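Local atomic coordinates of putative esterase (Sulfolobus solfataricus P2, PDB entry 2RAU), a protein that probably acts as a lipase or related esterase of the alpha/beta-hydrolase family and binds calcium. Residues Ile146-Glu151 against Lys171-Leu176. Numbering follows the deposited sequence.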
loop_
_atom_site.group_PDB
_atom_site.type_symbol
_atom_site.label_atom_id
_atom_site.label_comp_id
_atom_site.label_asym_id
_atom_site.label_seq_id
_atom_site.Cartn_x
_atom_site.Cartn_y
_atom_site.Cartn_z
ATOM N N ILE A 146 9.675 -16.078 -1.480
ATOM C CA ILE A 146 9.860 -14.754 -0.892
ATOM C C ILE A 146 8.959 -14.481 0.326
ATOM O O ILE A 146 7.991 -15.206 0.618
ATOM C CB ILE A 146 9.659 -13.649 -1.966
ATOM C CG1 ILE A 146 8.188 -13.533 -2.358
ATOM C CG2 ILE A 146 10.515 -13.867 -3.277
ATOM C CD1 ILE A 146 7.926 -12.378 -3.313
ATOM N N TYR A 147 9.333 -13.421 1.051
ATOM C CA TYR A 147 8.505 -12.848 2.093
ATOM C C TYR A 147 7.581 -11.871 1.402
ATOM O O TYR A 147 8.014 -11.047 0.604
ATOM C CB TYR A 147 9.334 -12.144 3.147
ATOM C CG TYR A 147 10.231 -13.048 3.919
ATOM C CD1 TYR A 147 9.705 -13.959 4.802
ATOM C CD2 TYR A 147 11.601 -12.992 3.768
ATOM C CE1 TYR A 147 10.506 -14.792 5.510
ATOM C CE2 TYR A 147 12.415 -13.809 4.475
ATOM C CZ TYR A 147 11.866 -14.725 5.361
ATOM O OH TYR A 147 12.669 -15.571 6.105
ATOM N N LEU A 148 6.296 -11.986 1.695
ATOM C CA LEU A 148 5.292 -11.145 1.056
ATOM C C LEU A 148 4.546 -10.355 2.142
ATOM O O LEU A 148 3.923 -10.927 3.040
ATOM C CB LEU A 148 4.288 -11.996 0.280
ATOM C CG LEU A 148 3.222 -11.250 -0.525
ATOM C CD1 LEU A 148 3.912 -10.393 -1.553
ATOM C CD2 LEU A 148 2.264 -12.223 -1.159
ATOM N N ALA A 149 4.590 -9.039 2.012
ATOM C CA ALA A 149 3.950 -8.128 2.950
ATOM C C ALA A 149 2.899 -7.378 2.203
ATOM O O ALA A 149 3.002 -7.159 0.981
ATOM C CB ALA A 149 4.969 -7.179 3.568
ATOM N N GLY A 150 1.895 -6.931 2.935
ATOM C CA GLY A 150 0.782 -6.195 2.382
ATOM C C GLY A 150 0.244 -5.143 3.331
ATOM O O GLY A 150 0.078 -5.413 4.520
ATOM N N GLU A 151 0.002 -3.936 2.803
ATOM C CA GLU A 151 -0.598 -2.848 3.591
ATOM C C GLU A 151 -2.042 -2.649 3.201
ATOM O O GLU A 151 -2.334 -2.353 2.058
ATOM C CB GLU A 151 0.171 -1.535 3.346
ATOM C CG GLU A 151 1.648 -1.626 3.654
ATOM C CD GLU A 151 2.401 -0.310 3.553
ATOM O OE1 GLU A 151 1.811 0.711 3.079
ATOM O OE2 GLU A 151 3.587 -0.290 3.951
ATOM N N LYS A 171 7.176 -17.826 1.405
ATOM C CA LYS A 171 7.658 -18.519 2.573
ATOM C C LYS A 171 7.293 -17.818 3.886
ATOM O O LYS A 171 7.541 -18.344 4.967
ATOM C CB LYS A 171 9.170 -18.721 2.472
ATOM C CG LYS A 171 9.964 -17.457 2.476
ATOM C CD LYS A 171 11.444 -17.657 2.258
ATOM C CE LYS A 171 12.099 -16.325 1.990
ATOM N NZ LYS A 171 13.506 -16.427 1.563
ATOM N N GLY A 172 6.678 -16.636 3.795
ATOM C CA GLY A 172 6.277 -15.895 4.971
ATOM C C GLY A 172 5.352 -14.769 4.578
ATOM O O GLY A 172 5.515 -14.163 3.510
ATOM N N LEU A 173 4.375 -14.500 5.440
ATOM C CA LEU A 173 3.402 -13.418 5.220
ATOM C C LEU A 173 3.468 -12.376 6.334
ATOM O O LEU A 173 3.545 -12.708 7.505
ATOM C CB LEU A 173 1.982 -13.966 5.095
ATOM C CG LEU A 173 1.597 -14.596 3.759
ATOM C CD1 LEU A 173 0.412 -15.565 3.947
ATOM C CD2 LEU A 173 1.304 -13.545 2.698
ATOM N N ILE A 174 3.500 -11.108 5.932
ATOM C CA ILE A 174 3.498 -9.983 6.862
ATOM C C ILE A 174 2.308 -9.082 6.516
ATOM O O ILE A 174 2.314 -8.392 5.494
ATOM C CB ILE A 174 4.785 -9.154 6.757
ATOM C CG1 ILE A 174 6.028 -10.032 7.025
ATOM C CG2 ILE A 174 4.718 -7.879 7.683
ATOM C CD1 ILE A 174 7.318 -9.460 6.414
ATOM N N LEU A 175 1.282 -9.075 7.368
ATOM C CA LEU A 175 0.076 -8.270 7.127
ATOM C C LEU A 175 0.093 -7.026 8.025
ATOM O O LEU A 175 0.054 -7.127 9.246
ATOM C CB LEU A 175 -1.188 -9.114 7.363
ATOM C CG LEU A 175 -1.254 -10.436 6.566
ATOM C CD1 LEU A 175 -2.439 -11.327 7.084
ATOM C CD2 LEU A 175 -1.286 -10.129 5.013
ATOM N N LEU A 176 0.232 -5.868 7.390
ATOM C CA LEU A 176 0.340 -4.567 8.055
ATOM C C LEU A 176 -1.039 -3.885 7.985
ATOM O O LEU A 176 -1.380 -3.154 7.037
ATOM C CB LEU A 176 1.440 -3.719 7.389
ATOM C CG LEU A 176 2.857 -4.349 7.391
ATOM C CD1 LEU A 176 3.767 -3.689 6.382
ATOM C CD2 LEU A 176 3.473 -4.339 8.781
#
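Lys171 lays its CE over one face of the Tyr147 ring, 3.8 Å from the centroid and 19° off the normal, which meets the geometry of a CH-pi contact. The lysine's CG sits between backbone N and carbonyl carbon (chi1 65°), and the extended chain beyond it crosses the ring and delivers NZ to a salt bridge with Asp51. At the ring's edge, Tyr147 CD1 stands 3.9 Å from Gly172 CA; a side chain modelled on that glycine would collide with CD1. Replacing Tyr147 by alanine is likely to strip the lysine's methylenes of the ring they lie on and to open a gap beside Gly172. On the face of the sheet that carries Tyr147, Ala149 CB meets Ile174 CB at 3.8 Å, and Glu151 CG reaches Leu176 CD1 at 4.0 Å. The opposite face carries Leu148 and Leu173, side by side, with Leu148 CB 4.1 Å from Leu173 CD2. Five backbone hydrogen bonds establish parallel pairing. The strands form a beta-alpha-beta unit of the alpha/beta-hydrolase fold, the first running through Gly150 into what is probably the nucleophile elbow; helix 153-169 packs on Leu148, Leu173 and Leu175, helix 338-353 on Tyr147, Ile174 and Leu176, while strands 52-56 and 297-302 continue the sheet.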